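PDB 6DGG: RpfR from Cronobacter turicensis, which is a PAS-domain protein, modelled here as a single antiparallel-sheet domain that holds lauric acid in a pocket between its sheet and helices. Local coordinates for residues H16-F22 against V37-F43; F46-E51 against E72-K76; R82-N88 against C104-T110. One frame throughout, in Å; residues are numbered along the deposited sequence.

Interaction 1. Residues H16-F22 against V37-F43; sequences HGNIQRF and VIGQNVF. With DAO (lauric acid), chain B.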
loop_
_atom_site.group_PDB
_atom_site.type_symbol
_atom_site.label_atom_id
_atom_site.label_comp_id
_atom_site.label_asym_id
_atom_site.label_seq_id
_atom_site.Cartn_x
_atom_site.Cartn_y
_atom_site.Cartn_z
ATOM N N HIS A 16 -7.335 7.997 5.218
ATOM C CA HIS A 16 -6.408 9.063 4.854
ATOM C C HIS A 16 -5.150 8.544 4.179
ATOM O O HIS A 16 -4.287 9.346 3.798
ATOM C CB HIS A 16 -6.023 9.833 6.112
ATOM C CG HIS A 16 -7.195 10.215 6.949
ATOM N ND1 HIS A 16 -8.120 11.147 6.540
ATOM C CD2 HIS A 16 -7.613 9.769 8.156
ATOM C CE1 HIS A 16 -9.045 11.283 7.474
ATOM N NE2 HIS A 16 -8.763 10.453 8.462
ATOM N N GLY A 17 -5.024 7.232 4.013
ATOM C CA GLY A 17 -3.785 6.660 3.545
ATOM C C GLY A 17 -2.728 6.507 4.609
ATOM O O GLY A 17 -1.579 6.196 4.278
ATOM N N ASN A 18 -3.074 6.711 5.876
ATOM C CA ASN A 18 -2.112 6.507 6.945
ATOM C C ASN A 18 -1.996 5.028 7.292
ATOM O O ASN A 18 -2.987 4.286 7.323
ATOM C CB ASN A 18 -2.473 7.363 8.151
ATOM C CG ASN A 18 -2.348 8.843 7.843
ATOM O OD1 ASN A 18 -1.613 9.228 6.928
ATOM N ND2 ASN A 18 -3.074 9.669 8.573
ATOM N N ILE A 19 -0.764 4.601 7.518
ATOM C CA ILE A 19 -0.422 3.183 7.545
ATOM C C ILE A 19 -0.719 2.616 8.926
ATOM O O ILE A 19 -0.321 3.178 9.955
ATOM C CB ILE A 19 1.055 2.988 7.170
ATOM C CG1 ILE A 19 1.285 3.401 5.714
ATOM C CG2 ILE A 19 1.501 1.528 7.407
ATOM C CD1 ILE A 19 2.732 3.642 5.352
ATOM N N GLN A 20 -1.392 1.472 8.945
ATOM C CA GLN A 20 -1.738 0.769 10.168
ATOM C C GLN A 20 -0.917 -0.491 10.385
ATOM O O GLN A 20 -0.610 -0.828 11.535
ATOM C CB GLN A 20 -3.229 0.429 10.142
ATOM C CG GLN A 20 -4.097 1.615 9.736
ATOM C CD GLN A 20 -4.013 2.774 10.718
ATOM O OE1 GLN A 20 -4.019 2.572 11.933
ATOM N NE2 GLN A 20 -3.921 3.996 10.193
ATOM N N ARG A 21 -0.584 -1.204 9.307
ATOM C CA ARG A 21 0.295 -2.366 9.324
ATOM C C ARG A 21 1.077 -2.380 8.016
ATOM O O ARG A 21 0.625 -1.853 6.991
ATOM C CB ARG A 21 -0.479 -3.688 9.466
ATOM C CG ARG A 21 -1.173 -3.909 10.805
ATOM C CD ARG A 21 -0.896 -5.316 11.334
ATOM N NE ARG A 21 0.500 -5.448 11.748
ATOM C CZ ARG A 21 0.997 -6.477 12.429
ATOM N NH1 ARG A 21 0.221 -7.491 12.786
ATOM N NH2 ARG A 21 2.279 -6.480 12.754
ATOM N N PHE A 22 2.242 -3.025 8.057
ATOM C CA PHE A 22 3.239 -2.937 6.990
ATOM C C PHE A 22 4.119 -4.163 7.176
ATOM O O PHE A 22 4.838 -4.257 8.176
ATOM C CB PHE A 22 4.021 -1.645 7.215
ATOM C CG PHE A 22 5.003 -1.254 6.137
ATOM C CD1 PHE A 22 4.578 -0.556 5.009
ATOM C CD2 PHE A 22 6.366 -1.446 6.319
ATOM C CE1 PHE A 22 5.486 -0.124 4.050
ATOM C CE2 PHE A 22 7.287 -1.009 5.358
ATOM C CZ PHE A 22 6.840 -0.343 4.225
ATOM N N VAL A 37 6.841 3.434 10.071
ATOM C CA VAL A 37 5.888 3.932 9.088
ATOM C C VAL A 37 4.455 3.944 9.590
ATOM O O VAL A 37 3.599 4.562 8.942
ATOM C CB VAL A 37 6.005 3.196 7.734
ATOM C CG1 VAL A 37 7.417 3.351 7.184
ATOM C CG2 VAL A 37 5.649 1.726 7.857
ATOM N N ILE A 38 4.151 3.308 10.719
ATOM C CA ILE A 38 2.777 3.377 11.195
ATOM C C ILE A 38 2.421 4.828 11.502
ATOM O O ILE A 38 3.220 5.592 12.071
ATOM C CB ILE A 38 2.496 2.402 12.353
ATOM C CG1 ILE A 38 3.505 2.555 13.491
ATOM C CG2 ILE A 38 2.485 0.966 11.811
ATOM C CD1 ILE A 38 3.220 1.622 14.698
ATOM N N GLY A 39 1.218 5.228 11.086
ATOM C CA GLY A 39 0.776 6.601 11.197
ATOM C C GLY A 39 1.252 7.516 10.090
ATOM O O GLY A 39 0.776 8.655 10.008
ATOM N N GLN A 40 2.172 7.065 9.246
ATOM C CA GLN A 40 2.694 7.871 8.153
ATOM C C GLN A 40 1.825 7.691 6.917
ATOM O O GLN A 40 1.154 6.670 6.743
ATOM C CB GLN A 40 4.130 7.460 7.816
ATOM C CG GLN A 40 5.105 7.589 8.960
ATOM C CD GLN A 40 5.425 9.020 9.313
ATOM O OE1 GLN A 40 5.034 9.955 8.612
ATOM N NE2 GLN A 40 6.160 9.201 10.401
ATOM N N ASN A 41 1.876 8.683 6.033
ATOM C CA ASN A 41 1.032 8.691 4.846
ATOM C C ASN A 41 1.676 7.912 3.703
ATOM O O ASN A 41 2.778 8.245 3.251
ATOM C CB ASN A 41 0.716 10.109 4.389
ATOM C CG ASN A 41 -0.334 10.113 3.324
ATOM O OD1 ASN A 41 -0.024 10.107 2.134
ATOM N ND2 ASN A 41 -1.592 10.052 3.738
ATOM N N VAL A 42 0.951 6.915 3.199
ATOM C CA VAL A 42 1.503 6.011 2.201
ATOM C C VAL A 42 1.733 6.722 0.870
ATOM O O VAL A 42 2.682 6.399 0.140
ATOM C CB VAL A 42 0.572 4.789 2.071
ATOM C CG1 VAL A 42 -0.689 5.116 1.280
ATOM C CG2 VAL A 42 1.306 3.632 1.465
ATOM N N PHE A 43 0.875 7.685 0.520
ATOM C CA PHE A 43 0.977 8.340 -0.778
ATOM C C PHE A 43 2.228 9.203 -0.859
ATOM O O PHE A 43 2.996 9.123 -1.826
ATOM C CB PHE A 43 -0.259 9.204 -1.039
ATOM C CG PHE A 43 -1.561 8.509 -0.766
ATOM C CD1 PHE A 43 -1.906 7.352 -1.440
ATOM C CD2 PHE A 43 -2.447 9.030 0.166
ATOM C CE1 PHE A 43 -3.116 6.723 -1.187
ATOM C CE2 PHE A 43 -3.655 8.411 0.415
ATOM C CZ PHE A 43 -3.987 7.253 -0.255
HETATM O O1 DAO B . -4.142 3.448 -5.748
HETATM O O2 DAO B . -6.084 2.492 -5.548
HETATM C C1 DAO B . -4.957 2.788 -5.055
HETATM C C2 DAO B . -4.561 2.393 -3.622
HETATM C C3 DAO B . -3.139 1.796 -3.567
HETATM C C4 DAO B . -2.543 1.716 -2.144
HETATM C C5 DAO B . -1.187 0.986 -2.185
HETATM C C6 DAO B . -0.386 0.935 -0.860
HETATM C C7 DAO B . 1.119 1.128 -1.184
HETATM C C8 DAO B . 2.108 0.401 -0.262
HETATM C C9 DAO B . 3.516 0.542 -0.860
HETATM C C10 DAO B . 4.661 0.222 0.112
HETATM C C11 DAO B . 5.056 -1.257 0.112
HETATM C C12 DAO B . 5.989 -1.588 -1.055
#
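Two backbone bonds at Ile19 fix the pairing: Gly39 N donates to Ile19 O at 2.8 Å, and Ile19 N to Gln40 O. Val42 N donates to Gly17 O, and Asn18 and Asn41 form a single backbone bridge. The two asparagine amides stand almost perpendicular, 86° apart; Asn41 ND2 reaches Asn18 OD1 at 3.3 Å from above its carbonyl plane and makes a weak, bent bond to His16 O. With CG anti to the backbone N (chi1 -170°), the Asn41 amide can also cap helix 42-46, its OD1 accepting weakly from Phe43 N and also from Thr44 N. On the apolar side, Val37 CG2 sits over one face of the Phe22 ring, 3.7 Å from its centroid, a CH-pi contact. Ile19 CG1 meets Val42 CB at 4.0 Å, while Val42 CG2 turns to lauric acid C7 at 3.6 Å. Phe43 CE2 lies 3.6 Å from Gly17 CA. In the second shell, the type II turn Val37-Gln40 presents Gly39 N, and Asp14 OD1 accepts from Asn18 N. Strand 19-22 pairs with strand 9-13 through a classic bulge, Gln20 and Arg21 both facing Ile12, while Phe43 packs against helix 49-65.

Interaction 2. Residues F46-E51 against E72-K76; sequences FMSPAE and ERWIK. With DAO (lauric acid), chain B.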
loop_
_atom_site.group_PDB
_atom_site.type_symbol
_atom_site.label_atom_id
_atom_site.label_comp_id
_atom_site.label_asym_id
_atom_site.label_seq_id
_atom_site.Cartn_x
_atom_site.Cartn_y
_atom_site.Cartn_z
ATOM N N PHE A 46 5.581 6.870 -0.534
ATOM C CA PHE A 46 5.950 5.796 -1.459
ATOM C C PHE A 46 5.533 6.027 -2.906
ATOM O O PHE A 46 5.686 5.111 -3.730
ATOM C CB PHE A 46 5.400 4.443 -0.985
ATOM C CG PHE A 46 5.944 4.002 0.334
ATOM C CD1 PHE A 46 7.299 3.769 0.493
ATOM C CD2 PHE A 46 5.103 3.831 1.429
ATOM C CE1 PHE A 46 7.805 3.353 1.711
ATOM C CE2 PHE A 46 5.599 3.422 2.643
ATOM C CZ PHE A 46 6.956 3.187 2.791
ATOM N N MET A 47 5.024 7.206 -3.256
ATOM C CA MET A 47 4.554 7.422 -4.613
ATOM C C MET A 47 5.033 8.761 -5.152
ATOM O O MET A 47 5.222 9.733 -4.412
ATOM C CB MET A 47 3.024 7.357 -4.698
ATOM C CG MET A 47 2.425 6.074 -4.156
ATOM S SD MET A 47 0.635 6.070 -4.305
ATOM C CE MET A 47 0.251 4.611 -3.344
ATOM N N SER A 48 5.227 8.792 -6.465
ATOM C CA SER A 48 5.469 10.031 -7.172
ATOM C C SER A 48 4.236 10.922 -7.061
ATOM O O SER A 48 3.146 10.448 -6.737
ATOM C CB SER A 48 5.715 9.728 -8.644
ATOM O OG SER A 48 4.522 9.226 -9.223
ATOM N N PRO A 49 4.375 12.225 -7.330
ATOM C CA PRO A 49 3.200 13.097 -7.202
ATOM C C PRO A 49 2.026 12.642 -8.046
ATOM O O PRO A 49 0.883 12.662 -7.570
ATOM C CB PRO A 49 3.736 14.473 -7.610
ATOM C CG PRO A 49 5.178 14.423 -7.213
ATOM C CD PRO A 49 5.611 13.004 -7.517
ATOM N N ALA A 50 2.283 12.215 -9.285
ATOM C CA ALA A 50 1.190 11.799 -10.160
ATOM C C ALA A 50 0.507 10.548 -9.631
ATOM O O ALA A 50 -0.726 10.445 -9.664
ATOM C CB ALA A 50 1.719 11.546 -11.569
ATOM N N GLU A 51 1.287 9.573 -9.171
ATOM C CA GLU A 51 0.692 8.355 -8.635
ATOM C C GLU A 51 -0.036 8.637 -7.331
ATOM O O GLU A 51 -1.126 8.101 -7.099
ATOM C CB GLU A 51 1.771 7.285 -8.439
ATOM C CG GLU A 51 2.245 6.652 -9.724
ATOM C CD GLU A 51 1.167 5.821 -10.370
ATOM O OE1 GLU A 51 1.223 4.590 -10.255
ATOM O OE2 GLU A 51 0.242 6.401 -10.979
ATOM N N GLU A 72 -3.033 -1.058 -10.548
ATOM C CA GLU A 72 -1.585 -1.086 -10.711
ATOM C C GLU A 72 -1.014 0.272 -10.322
ATOM O O GLU A 72 -1.530 1.323 -10.738
ATOM C CB GLU A 72 -1.185 -1.465 -12.143
ATOM C CG GLU A 72 -1.684 -2.843 -12.573
ATOM C CD GLU A 72 -1.267 -3.244 -13.977
ATOM O OE1 GLU A 72 -0.365 -2.599 -14.552
ATOM O OE2 GLU A 72 -1.854 -4.213 -14.496
ATOM N N ARG A 73 0.037 0.250 -9.506
ATOM C CA ARG A 73 0.614 1.463 -8.947
ATOM C C ARG A 73 2.126 1.351 -9.016
ATOM O O ARG A 73 2.695 0.341 -8.592
ATOM C CB ARG A 73 0.179 1.604 -7.477
ATOM C CG ARG A 73 0.248 2.975 -6.863
ATOM C CD ARG A 73 -1.102 3.645 -6.929
ATOM N NE ARG A 73 -1.288 4.197 -8.252
ATOM C CZ ARG A 73 -2.452 4.521 -8.799
ATOM N NH1 ARG A 73 -2.465 5.038 -10.014
ATOM N NH2 ARG A 73 -3.590 4.329 -8.163
ATOM N N TRP A 74 2.775 2.379 -9.552
ATOM C CA TRP A 74 4.226 2.469 -9.472
ATOM C C TRP A 74 4.588 2.949 -8.073
ATOM O O TRP A 74 4.034 3.944 -7.594
ATOM C CB TRP A 74 4.766 3.443 -10.519
ATOM C CG TRP A 74 4.832 2.869 -11.911
ATOM C CD1 TRP A 74 3.974 3.120 -12.946
ATOM C CD2 TRP A 74 5.817 1.956 -12.421
ATOM N NE1 TRP A 74 4.360 2.410 -14.061
ATOM C CE2 TRP A 74 5.493 1.698 -13.767
ATOM C CE3 TRP A 74 6.948 1.345 -11.876
ATOM C CZ2 TRP A 74 6.254 0.850 -14.565
ATOM C CZ3 TRP A 74 7.696 0.505 -12.668
ATOM C CH2 TRP A 74 7.350 0.264 -13.997
ATOM N N ILE A 75 5.537 2.261 -7.435
ATOM C CA ILE A 75 5.873 2.459 -6.028
ATOM C C ILE A 75 7.369 2.701 -5.906
ATOM O O ILE A 75 8.172 1.989 -6.523
ATOM C CB ILE A 75 5.484 1.226 -5.179
ATOM C CG1 ILE A 75 3.968 0.981 -5.204
ATOM C CG2 ILE A 75 5.995 1.347 -3.753
ATOM C CD1 ILE A 75 3.136 2.102 -4.654
ATOM N N LYS A 76 7.745 3.691 -5.092
ATOM C CA LYS A 76 9.144 4.002 -4.828
ATOM C C LYS A 76 9.716 2.978 -3.850
ATOM O O LYS A 76 9.249 2.870 -2.710
ATOM C CB LYS A 76 9.255 5.408 -4.239
ATOM C CG LYS A 76 8.731 6.503 -5.157
ATOM C CD LYS A 76 8.755 7.888 -4.496
ATOM C CE LYS A 76 10.169 8.390 -4.233
ATOM N NZ LYS A 76 10.175 9.763 -3.635
HETATM O O1 DAO B . -4.142 3.448 -5.748
HETATM O O2 DAO B . -6.084 2.492 -5.548
HETATM C C1 DAO B . -4.957 2.788 -5.055
HETATM C C2 DAO B . -4.561 2.393 -3.622
HETATM C C3 DAO B . -3.139 1.796 -3.567
HETATM C C4 DAO B . -2.543 1.716 -2.144
HETATM C C5 DAO B . -1.187 0.986 -2.185
HETATM C C6 DAO B . -0.386 0.935 -0.860
HETATM C C7 DAO B . 1.119 1.128 -1.184
HETATM C C8 DAO B . 2.108 0.401 -0.262
HETATM C C9 DAO B . 3.516 0.542 -0.860
HETATM C C10 DAO B . 4.661 0.222 0.112
HETATM C C11 DAO B . 5.056 -1.257 0.112
HETATM C C12 DAO B . 5.989 -1.588 -1.055
HETATM O O HOH W 1 5.611 6.202 -7.713
HETATM O O HOH W 2 -0.070 3.455 -12.453
#
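Phe46 O accepts from Lys76 N at 2.8 Å. The Phe46 side chain departs from this bond into the pocket, where lauric acid C10 lies over one ring face, 3.9 Å from CD2. Met47 follows, its chain extended beyond CG, which carries CE to Ile75 CD1 at 4.0 Å and across the aliphatic part of Arg73. A water bridges Ser48 N and Trp74 O; Ser48 OG caps helix 49-65 by accepting from Glu51 N. Glu51, bent at chi2 (-68°), turns its carboxylate to the strand: OE1 offers the anti lone pair to Trp74 N at 2.8 Å, takes a weak bond from Arg73 NE and receives a second water. OE2 is met from above the carboxylate plane by Arg73 NH1 at 3.2 Å, completing a salt bridge in which the two planar groups are 70° apart. The same guanidinium sends NH2 to lauric acid O1 at 2.6 Å; Glu51 is thus a second-shell partner, consistent with its holding the guanidinium in place and offsetting part of its charge. Arg73, with Tyr69, Ser55 and Asn58, binds the carboxylate, while Phe46 and Ile75 line the tail of the PAS-fold pocket.

Interaction 3. Residues R82-N88 against C104-T110; sequences RLFLFRN and CSGTDIT. With DAO (lauric acid), chain B.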
loop_
_atom_site.group_PDB
_atom_site.type_symbol
_atom_site.label_atom_id
_atom_site.label_comp_id
_atom_site.label_asym_id
_atom_site.label_seq_id
_atom_site.Cartn_x
_atom_site.Cartn_y
_atom_site.Cartn_z
ATOM N N ARG A 82 9.047 0.397 -8.751
ATOM C CA ARG A 82 8.594 -0.927 -9.142
ATOM C C ARG A 82 7.079 -0.894 -9.256
ATOM O O ARG A 82 6.406 -0.174 -8.523
ATOM C CB ARG A 82 9.006 -1.962 -8.092
ATOM C CG ARG A 82 10.511 -2.052 -7.885
ATOM C CD ARG A 82 11.193 -2.807 -9.000
ATOM N NE ARG A 82 10.943 -4.237 -8.887
ATOM C CZ ARG A 82 11.547 -5.161 -9.628
ATOM N NH1 ARG A 82 12.448 -4.813 -10.536
ATOM N NH2 ARG A 82 11.250 -6.437 -9.456
ATOM N N LEU A 83 6.539 -1.669 -10.190
ATOM C CA LEU A 83 5.104 -1.685 -10.430
ATOM C C LEU A 83 4.470 -2.808 -9.625
ATOM O O LEU A 83 4.936 -3.947 -9.672
ATOM C CB LEU A 83 4.824 -1.861 -11.925
ATOM C CG LEU A 83 3.358 -1.739 -12.344
ATOM C CD1 LEU A 83 2.811 -0.345 -12.088
ATOM C CD2 LEU A 83 3.186 -2.106 -13.809
ATOM N N PHE A 84 3.398 -2.495 -8.905
ATOM C CA PHE A 84 2.690 -3.472 -8.093
ATOM C C PHE A 84 1.237 -3.551 -8.516
ATOM O O PHE A 84 0.613 -2.533 -8.827
ATOM C CB PHE A 84 2.717 -3.079 -6.616
ATOM C CG PHE A 84 4.034 -3.311 -5.965
ATOM C CD1 PHE A 84 5.043 -2.375 -6.068
ATOM C CD2 PHE A 84 4.272 -4.475 -5.252
ATOM C CE1 PHE A 84 6.267 -2.595 -5.468
ATOM C CE2 PHE A 84 5.502 -4.698 -4.654
ATOM C CZ PHE A 84 6.498 -3.760 -4.771
ATOM N N LEU A 85 0.704 -4.766 -8.507
ATOM C CA LEU A 85 -0.732 -4.995 -8.546
ATOM C C LEU A 85 -1.209 -5.030 -7.109
ATOM O O LEU A 85 -0.736 -5.856 -6.324
ATOM C CB LEU A 85 -1.058 -6.343 -9.178
ATOM C CG LEU A 85 -2.550 -6.753 -9.132
ATOM C CD1 LEU A 85 -3.299 -6.048 -10.235
ATOM C CD2 LEU A 85 -2.779 -8.262 -9.213
ATOM N N PHE A 86 -2.153 -4.164 -6.774
ATOM C CA PHE A 86 -2.761 -4.159 -5.452
ATOM C C PHE A 86 -4.196 -4.654 -5.550
ATOM O O PHE A 86 -4.972 -4.175 -6.387
ATOM C CB PHE A 86 -2.696 -2.770 -4.825
ATOM C CG PHE A 86 -1.355 -2.435 -4.268
ATOM C CD1 PHE A 86 -0.925 -3.008 -3.083
ATOM C CD2 PHE A 86 -0.507 -1.560 -4.927
ATOM C CE1 PHE A 86 0.321 -2.705 -2.568
ATOM C CE2 PHE A 86 0.744 -1.274 -4.410
ATOM C CZ PHE A 86 1.149 -1.844 -3.235
ATOM N N ARG A 87 -4.510 -5.660 -4.741
ATOM C CA ARG A 87 -5.865 -6.151 -4.571
ATOM C C ARG A 87 -6.381 -5.514 -3.285
ATOM O O ARG A 87 -5.844 -5.788 -2.205
ATOM C CB ARG A 87 -5.857 -7.673 -4.446
ATOM C CG ARG A 87 -5.060 -8.415 -5.528
ATOM C CD ARG A 87 -4.703 -9.825 -5.063
ATOM N NE ARG A 87 -3.776 -10.536 -5.953
ATOM C CZ ARG A 87 -2.463 -10.325 -5.998
ATOM N NH1 ARG A 87 -1.884 -9.395 -5.237
ATOM N NH2 ARG A 87 -1.717 -11.042 -6.820
ATOM N N ASN A 88 -7.411 -4.673 -3.399
ATOM C CA ASN A 88 -7.826 -3.785 -2.319
ATOM C C ASN A 88 -9.254 -4.084 -1.880
ATOM O O ASN A 88 -10.157 -4.219 -2.711
ATOM C CB ASN A 88 -7.708 -2.334 -2.786
ATOM C CG ASN A 88 -6.269 -1.860 -2.845
ATOM O OD1 ASN A 88 -5.336 -2.595 -2.512
ATOM N ND2 ASN A 88 -6.081 -0.625 -3.270
ATOM N N CYS A 104 -4.505 -3.619 1.557
ATOM C CA CYS A 104 -3.885 -3.576 0.236
ATOM C C CYS A 104 -2.936 -4.760 0.104
ATOM O O CYS A 104 -1.935 -4.843 0.818
ATOM C CB CYS A 104 -3.140 -2.261 0.023
ATOM S SG CYS A 104 -4.199 -0.822 0.284
ATOM N N SER A 105 -3.242 -5.663 -0.821
ATOM C CA SER A 105 -2.505 -6.910 -0.989
ATOM C C SER A 105 -1.767 -6.845 -2.327
ATOM O O SER A 105 -2.377 -7.031 -3.390
ATOM C CB SER A 105 -3.484 -8.080 -0.922
ATOM O OG SER A 105 -2.866 -9.319 -1.215
ATOM N N GLY A 106 -0.461 -6.601 -2.271
ATOM C CA GLY A 106 0.328 -6.264 -3.450
ATOM C C GLY A 106 1.274 -7.353 -3.925
ATOM O O GLY A 106 1.890 -8.058 -3.124
ATOM N N THR A 107 1.393 -7.452 -5.248
ATOM C CA THR A 107 2.373 -8.295 -5.920
ATOM C C THR A 107 3.243 -7.405 -6.800
ATOM O O THR A 107 2.728 -6.539 -7.522
ATOM C CB THR A 107 1.675 -9.348 -6.795
ATOM O OG1 THR A 107 0.825 -10.159 -5.981
ATOM C CG2 THR A 107 2.686 -10.248 -7.513
ATOM N N ASP A 108 4.558 -7.605 -6.734
ATOM C CA ASP A 108 5.481 -6.909 -7.632
ATOM C C ASP A 108 5.332 -7.491 -9.040
ATOM O O ASP A 108 5.694 -8.648 -9.283
ATOM C CB ASP A 108 6.908 -7.061 -7.103
ATOM C CG ASP A 108 7.954 -6.323 -7.934
ATOM O OD1 ASP A 108 7.640 -5.862 -9.051
ATOM O OD2 ASP A 108 9.115 -6.236 -7.459
ATOM N N ILE A 109 4.777 -6.701 -9.956
ATOM C CA ILE A 109 4.516 -7.139 -11.325
ATOM C C ILE A 109 5.469 -6.480 -12.325
ATOM O O ILE A 109 5.210 -6.491 -13.529
ATOM C CB ILE A 109 3.038 -6.954 -11.716
ATOM C CG1 ILE A 109 2.663 -5.467 -11.758
ATOM C CG2 ILE A 109 2.144 -7.710 -10.729
ATOM C CD1 ILE A 109 1.350 -5.173 -12.449
ATOM N N THR A 110 6.574 -5.919 -11.847
ATOM C CA THR A 110 7.535 -5.271 -12.730
ATOM C C THR A 110 8.096 -6.275 -13.712
ATOM O O THR A 110 8.245 -5.967 -14.900
ATOM C CB THR A 110 8.731 -4.675 -11.962
ATOM O OG1 THR A 110 8.270 -3.930 -10.828
ATOM C CG2 THR A 110 9.546 -3.750 -12.867
ATOM O OXT THR A 110 8.433 -7.401 -13.307
HETATM O O1 DAO B . -4.142 3.448 -5.748
HETATM O O2 DAO B . -6.084 2.492 -5.548
HETATM C C1 DAO B . -4.957 2.788 -5.055
HETATM C C2 DAO B . -4.561 2.393 -3.622
HETATM C C3 DAO B . -3.139 1.796 -3.567
HETATM C C4 DAO B . -2.543 1.716 -2.144
HETATM C C5 DAO B . -1.187 0.986 -2.185
HETATM C C6 DAO B . -0.386 0.935 -0.860
HETATM C C7 DAO B . 1.119 1.128 -1.184
HETATM C C8 DAO B . 2.108 0.401 -0.262
HETATM C C9 DAO B . 3.516 0.542 -0.860
HETATM C C10 DAO B . 4.661 0.222 0.112
HETATM C C11 DAO B . 5.056 -1.257 0.112
HETATM C C12 DAO B . 5.989 -1.588 -1.055
#
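Arg87 extends from CG to NE (chi3 -172°), laying its guanidinium along the neighbouring strand, whereas Arg82, folded at chi2 (-77°) and again at chi3, curls back to Asp108. Arg87 grips Thr107 OG1 end-on with NH1 and NH2, the latter at 2.8 Å, both bonds lying near the guanidinium plane. NH1, at 3.0 Å, and Arg87 N reach Ser105 O from opposite faces of its plane, so that carbonyl is held by two donors. Arg82 approaches Asp108 side-on: NE and NH2 both converge on OD2, NH2 at 2.9 Å, while Thr110 CB covers one guanidinium face. Asp108 OD2 also bonds Tyr29 OH; OD1 closes an Asx turn by accepting from Thr110 N at 3.0 Å and takes Thr110 OG1 as well. That hydroxyl oxygen accepts from Leu83 N, tying down the chain end. On the Phe84, Phe86 and Cys104 face, Phe86 CD1 lies 3.5 Å from Gly106 CA, packing the ring close against the strand, and lauric acid C5 sits centrally over the ring, whose CZ is 3.6 Å from C7. In the sheet, 102-108 is the middle strand, flanked by 9-13 and its hairpin partner 80-90, which in turn pairs with edge strand 69-77.

All three interactions are partly buried and lend atoms to the wall around lauric acid, but interaction 3 has the fewest exposed residues, one of fourteen against four of thirteen in interaction 1 and three of nine in interaction 2. Interaction 3 is bonded strand to strand within the sheet; interactions 1 and 2 instead join connecting segments and helix ends to its two outermost strands. Interactions 2 and 3 are continuous through strands 69-77 and 80-90, where Ile75 N lies 2.8 Å from Arg82 O, a probable hydrogen bond. Interactions 1 and 2 meet by packing alone, Phe22 CZ to Phe46 CZ at 3.8 Å. Charge pairs mark 2 and 3, whereas uncharged amides and backbone groups bond interaction 1.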